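Local structure of SmhA (Serratia marcescens, 7A27) at residues L197-P209 and Y264-V276. The protein is a component of Smh, a tripartite alpha-pore-forming toxin, was crystallised in its soluble form, and binds calcium. Sequence-based numbering, arbitrary orientation.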
ATOM      1  N   LEU A 197       0.971  -3.094  12.530  1.00 71.61           N
ATOM      2  CA  LEU A 197       1.849  -4.291  12.441  1.00 69.50           C
ATOM      3  C   LEU A 197       3.098  -4.001  13.270  1.00 68.36           C
ATOM      4  O   LEU A 197       3.485  -2.839  13.335  1.00 70.33           O
ATOM      5  CB  LEU A 197       2.200  -4.557  10.976  1.00 69.30           C
ATOM      6  CG  LEU A 197       1.103  -5.193  10.119  1.00 68.48           C
ATOM      7  CD1 LEU A 197       1.634  -5.533   8.735  1.00 66.33           C
ATOM      8  CD2 LEU A 197       0.533  -6.424  10.800  1.00 69.47           C
ATOM      9  N   GLY A 198       3.685  -5.003  13.910  1.00 67.74           N
ATOM     10  CA  GLY A 198       4.888  -4.828  14.746  1.00 67.72           C
ATOM     11  C   GLY A 198       6.108  -5.426  14.075  1.00 66.42           C
ATOM     12  O   GLY A 198       6.028  -5.724  12.876  1.00 64.52           O
ATOM     13  N   GLN A 199       7.191  -5.601  14.836  1.00 66.82           N
ATOM     14  CA  GLN A 199       8.453  -6.228  14.369  1.00 65.84           C
ATOM     15  C   GLN A 199       9.225  -6.762  15.571  1.00 67.48           C
ATOM     16  O   GLN A 199       8.951  -6.321  16.705  1.00 71.52           O
ATOM     17  CB  GLN A 199       9.317  -5.219  13.617  1.00 65.54           C
ATOM     18  CG  GLN A 199       9.742  -3.996  14.421  1.00 66.57           C
ATOM     19  CD  GLN A 199      10.822  -3.217  13.698  1.00 66.20           C
ATOM     20  OE1 GLN A 199      11.885  -3.750  13.366  1.00 66.52           O
ATOM     21  NE2 GLN A 199      10.559  -1.944  13.438  1.00 64.87           N
ATOM     22  N   SER A 200      10.150  -7.687  15.328  1.00 66.57           N
ATOM     23  CA  SER A 200      11.049  -8.287  16.350  1.00 67.28           C
ATOM     24  C   SER A 200      12.160  -9.046  15.629  1.00 67.16           C
ATOM     25  O   SER A 200      12.022  -9.283  14.390  1.00 68.72           O
ATOM     26  CB  SER A 200      10.303  -9.189  17.295  1.00 67.37           C
ATOM     27  OG  SER A 200       9.917 -10.405  16.666  1.00 66.43           O
ATOM     28  N   ILE A 201      13.233  -9.382  16.332  1.00 67.31           N
ATOM     29  CA  ILE A 201      14.288 -10.253  15.748  1.00 67.70           C
ATOM     30  C   ILE A 201      13.660 -11.655  15.679  1.00 67.49           C
ATOM     31  O   ILE A 201      12.996 -12.048  16.666  1.00 67.54           O
ATOM     32  CB  ILE A 201      15.582 -10.216  16.580  1.00 69.93           C
ATOM     33  CG1 ILE A 201      16.071  -8.784  16.848  1.00 70.27           C
ATOM     34  CG2 ILE A 201      16.642 -11.126  15.947  1.00 70.19           C
ATOM     35  CD1 ILE A 201      16.271  -7.947  15.617  1.00 69.10           C
ATOM     36  N   VAL A 202      13.782 -12.352  14.545  1.00 66.53           N
ATOM     37  CA  VAL A 202      13.133 -13.681  14.325  1.00 66.65           C
ATOM     38  C   VAL A 202      14.179 -14.767  14.056  1.00 66.32           C
ATOM     39  O   VAL A 202      13.881 -15.954  14.303  1.00 66.17           O
ATOM     40  CB  VAL A 202      12.131 -13.587  13.166  1.00 66.06           C
ATOM     41  CG1 VAL A 202      11.004 -12.622  13.492  1.00 66.02           C
ATOM     42  CG2 VAL A 202      12.808 -13.196  11.861  1.00 65.67           C
ATOM     43  N   ALA A 203      15.349 -14.369  13.564  1.00 66.12           N
ATOM     44  CA  ALA A 203      16.457 -15.266  13.182  1.00 67.02           C
ATOM     45  C   ALA A 203      17.792 -14.539  13.301  1.00 67.63           C
ATOM     46  O   ALA A 203      17.801 -13.322  13.548  1.00 68.97           O
ATOM     47  CB  ALA A 203      16.238 -15.750  11.772  1.00 66.46           C
ATOM     48  N   ALA A 204      18.884 -15.266  13.103  1.00 68.58           N
ATOM     49  CA  ALA A 204      20.255 -14.743  13.221  1.00 69.92           C
ATOM     50  C   ALA A 204      21.201 -15.587  12.374  1.00 71.15           C
ATOM     51  O   ALA A 204      20.898 -16.777  12.169  1.00 71.37           O
ATOM     52  CB  ALA A 204      20.640 -14.763  14.666  1.00 71.58           C
ATOM     53  N   VAL A 205      22.291 -14.976  11.913  1.00 72.61           N
ATOM     54  CA  VAL A 205      23.323 -15.619  11.055  1.00 75.00           C
ATOM     55  C   VAL A 205      24.679 -15.478  11.734  1.00 77.84           C
ATOM     56  O   VAL A 205      25.271 -14.410  11.674  1.00 79.33           O
ATOM     57  CB  VAL A 205      23.356 -14.991   9.647  1.00 74.89           C
ATOM     58  CG1 VAL A 205      24.336 -15.716   8.714  1.00 75.62           C
ATOM     59  CG2 VAL A 205      21.971 -14.943   9.018  1.00 73.93           C
ATOM     60  N   PRO A 206      25.191 -16.517  12.430  1.00 80.48           N
ATOM     61  CA  PRO A 206      26.568 -16.493  12.933  1.00 83.01           C
ATOM     62  C   PRO A 206      27.565 -16.227  11.790  1.00 84.09           C
ATOM     63  O   PRO A 206      27.382 -16.814  10.745  1.00 81.68           O
ATOM     64  CB  PRO A 206      26.773 -17.907  13.498  1.00 84.62           C
ATOM     65  CG  PRO A 206      25.366 -18.399  13.820  1.00 84.24           C
ATOM     66  CD  PRO A 206      24.458 -17.730  12.805  1.00 81.37           C
ATOM     67  N   LEU A 207      28.570 -15.366  12.011  1.00 87.46           N
ATOM     68  CA  LEU A 207      29.614 -14.977  11.023  1.00 90.99           C
ATOM     69  C   LEU A 207      30.983 -15.517  11.493  1.00 95.82           C
ATOM     70  O   LEU A 207      31.313 -15.292  12.658  1.00 95.56           O
ATOM     71  CB  LEU A 207      29.560 -13.446  10.904  1.00 91.34           C
ATOM     72  CG  LEU A 207      28.200 -12.846  10.498  1.00 89.20           C
ATOM     73  CD1 LEU A 207      28.210 -11.330  10.464  1.00 88.44           C
ATOM     74  CD2 LEU A 207      27.740 -13.354   9.144  1.00 88.62           C
ATOM     75  N   GLY A 208      31.651 -16.331  10.662  1.00101.48           N
ATOM     76  CA  GLY A 208      32.953 -16.998  10.931  1.00108.64           C
ATOM     77  C   GLY A 208      33.910 -16.163  11.799  1.00115.15           C
ATOM     78  O   GLY A 208      34.137 -14.984  11.515  1.00118.16           O
ATOM     79  N   PRO A 209      34.613 -16.748  12.809  1.00120.18           N
ATOM     80  CA  PRO A 209      35.438 -15.965  13.744  1.00121.88           C
ATOM     81  C   PRO A 209      36.713 -15.344  13.145  1.00123.55           C
ATOM     82  O   PRO A 209      36.896 -14.142  13.305  1.00122.93           O
ATOM     83  CB  PRO A 209      35.847 -16.995  14.819  1.00123.75           C
ATOM     84  CG  PRO A 209      35.862 -18.325  14.085  1.00123.24           C
ATOM     85  CD  PRO A 209      34.758 -18.204  13.046  1.00121.39           C
ATOM     86  N   TYR A 264      18.596 -20.984   8.894  1.00 78.07           N
ATOM     87  CA  TYR A 264      19.722 -20.033   8.685  1.00 77.74           C
ATOM     88  C   TYR A 264      20.950 -20.559   9.451  1.00 80.81           C
ATOM     89  O   TYR A 264      22.064 -20.520   8.901  1.00 80.96           O
ATOM     90  CB  TYR A 264      19.374 -18.588   9.055  1.00 74.64           C
ATOM     91  CG  TYR A 264      18.581 -17.794   8.042  1.00 72.65           C
ATOM     92  CD1 TYR A 264      19.124 -17.430   6.821  1.00 71.28           C
ATOM     93  CD2 TYR A 264      17.308 -17.323   8.330  1.00 71.49           C
ATOM     94  CE1 TYR A 264      18.413 -16.668   5.903  1.00 69.47           C
ATOM     95  CE2 TYR A 264      16.584 -16.566   7.418  1.00 68.99           C
ATOM     96  CZ  TYR A 264      17.130 -16.231   6.194  1.00 68.34           C
ATOM     97  OH  TYR A 264      16.379 -15.497   5.311  1.00 66.19           O
ATOM     98  N   ARG A 265      20.759 -21.081  10.664  1.00 82.90           N
ATOM     99  CA  ARG A 265      21.863 -21.645  11.484  1.00 86.50           C
ATOM    100  C   ARG A 265      22.556 -22.740  10.660  1.00 87.37           C
ATOM    101  O   ARG A 265      23.800 -22.792  10.659  1.00 90.67           O
ATOM    102  CB  ARG A 265      21.359 -22.175  12.832  1.00 89.42           C
ATOM    103  CG  ARG A 265      20.616 -21.153  13.677  1.00 90.99           C
ATOM    104  CD  ARG A 265      20.319 -21.614  15.088  1.00 93.98           C
ATOM    105  NE  ARG A 265      21.574 -21.693  15.816  1.00 99.69           N
ATOM    106  CZ  ARG A 265      22.276 -20.641  16.295  1.00102.99           C
ATOM    107  NH1 ARG A 265      23.405 -20.838  16.966  1.00103.38           N
ATOM    108  NH2 ARG A 265      21.852 -19.394  16.111  1.00102.69           N
ATOM    109  N   ALA A 266      21.781 -23.555   9.948  1.00 86.39           N
ATOM    110  CA  ALA A 266      22.264 -24.672   9.101  1.00 86.54           C
ATOM    111  C   ALA A 266      23.081 -24.160   7.904  1.00 85.42           C
ATOM    112  O   ALA A 266      24.235 -24.575   7.749  1.00 86.60           O
ATOM    113  CB  ALA A 266      21.094 -25.500   8.630  1.00 86.17           C
ATOM    114  N   LEU A 267      22.501 -23.294   7.077  1.00 83.49           N
ATOM    115  CA  LEU A 267      23.171 -22.762   5.861  1.00 84.26           C
ATOM    116  C   LEU A 267      24.422 -21.950   6.246  1.00 85.70           C
ATOM    117  O   LEU A 267      25.410 -21.967   5.480  1.00 85.97           O
ATOM    118  CB  LEU A 267      22.168 -21.912   5.079  1.00 82.03           C
ATOM    119  CG  LEU A 267      22.700 -21.295   3.788  1.00 82.43           C
ATOM    120  CD1 LEU A 267      23.258 -22.366   2.860  1.00 83.81           C
ATOM    121  CD2 LEU A 267      21.628 -20.474   3.069  1.00 81.29           C
ATOM    122  N   ALA A 268      24.381 -21.280   7.400  1.00 84.87           N
ATOM    123  CA  ALA A 268      25.443 -20.388   7.906  1.00 85.41           C
ATOM    124  C   ALA A 268      26.741 -21.148   8.202  1.00 88.30           C
ATOM    125  O   ALA A 268      27.829 -20.562   7.981  1.00 90.79           O
ATOM    126  CB  ALA A 268      24.948 -19.665   9.126  1.00 84.93           C
ATOM    127  N   THR A 269      26.668 -22.384   8.700  1.00 89.55           N
ATOM    128  CA  THR A 269      27.881 -23.174   9.073  1.00 91.64           C
ATOM    129  C   THR A 269      28.945 -23.022   7.973  1.00 92.42           C
ATOM    130  O   THR A 269      30.073 -22.671   8.316  1.00 93.54           O
ATOM    131  CB  THR A 269      27.551 -24.640   9.426  1.00 91.72           C
ATOM    132  OG1 THR A 269      26.778 -25.220   8.371  1.00 90.94           O
ATOM    133  CG2 THR A 269      26.794 -24.784  10.735  1.00 91.01           C
ATOM    134  N   ALA A 270      28.573 -23.194   6.704  1.00 92.58           N
ATOM    135  CA  ALA A 270      29.487 -23.188   5.533  1.00 93.34           C
ATOM    136  C   ALA A 270      29.318 -21.916   4.692  1.00 92.34           C
ATOM    137  O   ALA A 270      30.339 -21.422   4.213  1.00 93.62           O
ATOM    138  CB  ALA A 270      29.251 -24.429   4.697  1.00 94.28           C
ATOM    139  N   ASN A 271      28.083 -21.442   4.455  1.00 91.11           N
ATOM    140  CA  ASN A 271      27.774 -20.248   3.617  1.00 90.38           C
ATOM    141  C   ASN A 271      26.990 -19.221   4.452  1.00 89.25           C
ATOM    142  O   ASN A 271      25.754 -19.196   4.368  1.00 89.06           O
ATOM    143  CB  ASN A 271      26.991 -20.614   2.350  1.00 89.51           C
ATOM    144  CG  ASN A 271      27.568 -21.802   1.621  1.00 91.06           C
ATOM    145  OD1 ASN A 271      27.613 -22.904   2.163  1.00 91.85           O
ATOM    146  ND2 ASN A 271      27.973 -21.587   0.382  1.00 92.49           N
ATOM    147  N   ALA A 272      27.699 -18.397   5.227  1.00 88.94           N
ATOM    148  CA  ALA A 272      27.153 -17.364   6.136  1.00 86.30           C
ATOM    149  C   ALA A 272      26.749 -16.118   5.344  1.00 85.45           C
ATOM    150  O   ALA A 272      25.662 -15.566   5.594  1.00 83.08           O
ATOM    151  CB  ALA A 272      28.217 -17.033   7.144  1.00 87.03           C
ATOM    152  N   LEU A 273      27.598 -15.700   4.407  1.00 86.76           N
ATOM    153  CA  LEU A 273      27.379 -14.457   3.639  1.00 86.39           C
ATOM    154  C   LEU A 273      26.194 -14.644   2.687  1.00 84.75           C
ATOM    155  O   LEU A 273      25.469 -13.663   2.465  1.00 82.81           O
ATOM    156  CB  LEU A 273      28.670 -14.075   2.910  1.00 88.56           C
ATOM    157  CG  LEU A 273      28.741 -12.624   2.426  1.00 88.80           C
ATOM    158  CD1 LEU A 273      28.384 -11.645   3.535  1.00 87.32           C
ATOM    159  CD2 LEU A 273      30.126 -12.304   1.899  1.00 91.99           C
ATOM    160  N   LEU A 274      25.991 -15.852   2.149  1.00 84.62           N
ATOM    161  CA  LEU A 274      24.835 -16.138   1.256  1.00 82.52           C
ATOM    162  C   LEU A 274      23.558 -16.055   2.093  1.00 80.30           C
ATOM    163  O   LEU A 274      22.584 -15.466   1.598  1.00 77.38           O
ATOM    164  CB  LEU A 274      24.988 -17.515   0.613  1.00 84.42           C
ATOM    165  CG  LEU A 274      23.799 -17.995  -0.219  1.00 85.03           C
ATOM    166  CD1 LEU A 274      23.582 -17.114  -1.450  1.00 85.66           C
ATOM    167  CD2 LEU A 274      24.011 -19.447  -0.647  1.00 86.29           C
ATOM    168  N   SER A 275      23.573 -16.622   3.308  1.00 80.68           N
ATOM    169  CA  SER A 275      22.451 -16.572   4.283  1.00 79.43           C
ATOM    170  C   SER A 275      21.986 -15.113   4.431  1.00 79.23           C
ATOM    171  O   SER A 275      20.766 -14.857   4.356  1.00 78.22           O
ATOM    172  CB  SER A 275      22.856 -17.163   5.613  1.00 79.81           C
ATOM    173  OG  SER A 275      23.325 -18.502   5.466  1.00 80.00           O
ATOM    174  N   VAL A 276      22.936 -14.185   4.602  1.00 79.28           N
ATOM    175  CA  VAL A 276      22.654 -12.725   4.746  1.00 77.37           C
ATOM    176  C   VAL A 276      21.967 -12.237   3.463  1.00 75.17           C
ATOM    177  O   VAL A 276      20.852 -11.718   3.555  1.00 72.66           O
ATOM    178  CB  VAL A 276      23.929 -11.918   5.053  1.00 79.15           C
ATOM    179  CG1 VAL A 276      23.657 -10.419   5.021  1.00 79.15           C
ATOM    180  CG2 VAL A 276      24.552 -12.307   6.382  1.00 80.46           C
TER
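A203 and Y264 begin a contact that illustrates how a two-stranded antiparallel element, consistent with the beta-tongue of the alpha-pore-forming toxins, packs its first strand against the two helices that flank a turn. Strand 198-206 pairs antiparallel with strand 230-237; it runs almost along helix 264-268 (13° between axes) but against the direction of helix 272-276 (150°). The methyl of A203 rests obliquely by the Y264 ring at CD2, while the A204 carbonyl oxygen lies beside CB of that tyrosine; the tyrosine side chain also touches I233 on the partner strand and I169 on helix 160-188. V205 is the central wedge. With CG1 anti to the backbone N (chi1 -175°), that methyl enters between the helices, 4.0 Å from A268 CB and 3.7 Å from S275 CB. Its sister methyl CG2 turns to the tyrosine. P206 then lays CD against A268 CB and brings CG obliquely to the R265 guanidinium, and L207 CD2 reaches both A272 CB and V276 CG2. No hydrogen bond crosses the contact; its side-chain packing is mostly apolar. On the helix side, S275 OG donates to N271 O (2.8 Å), in the carbonyl plane, while S275 CB packs against both V205 methyls.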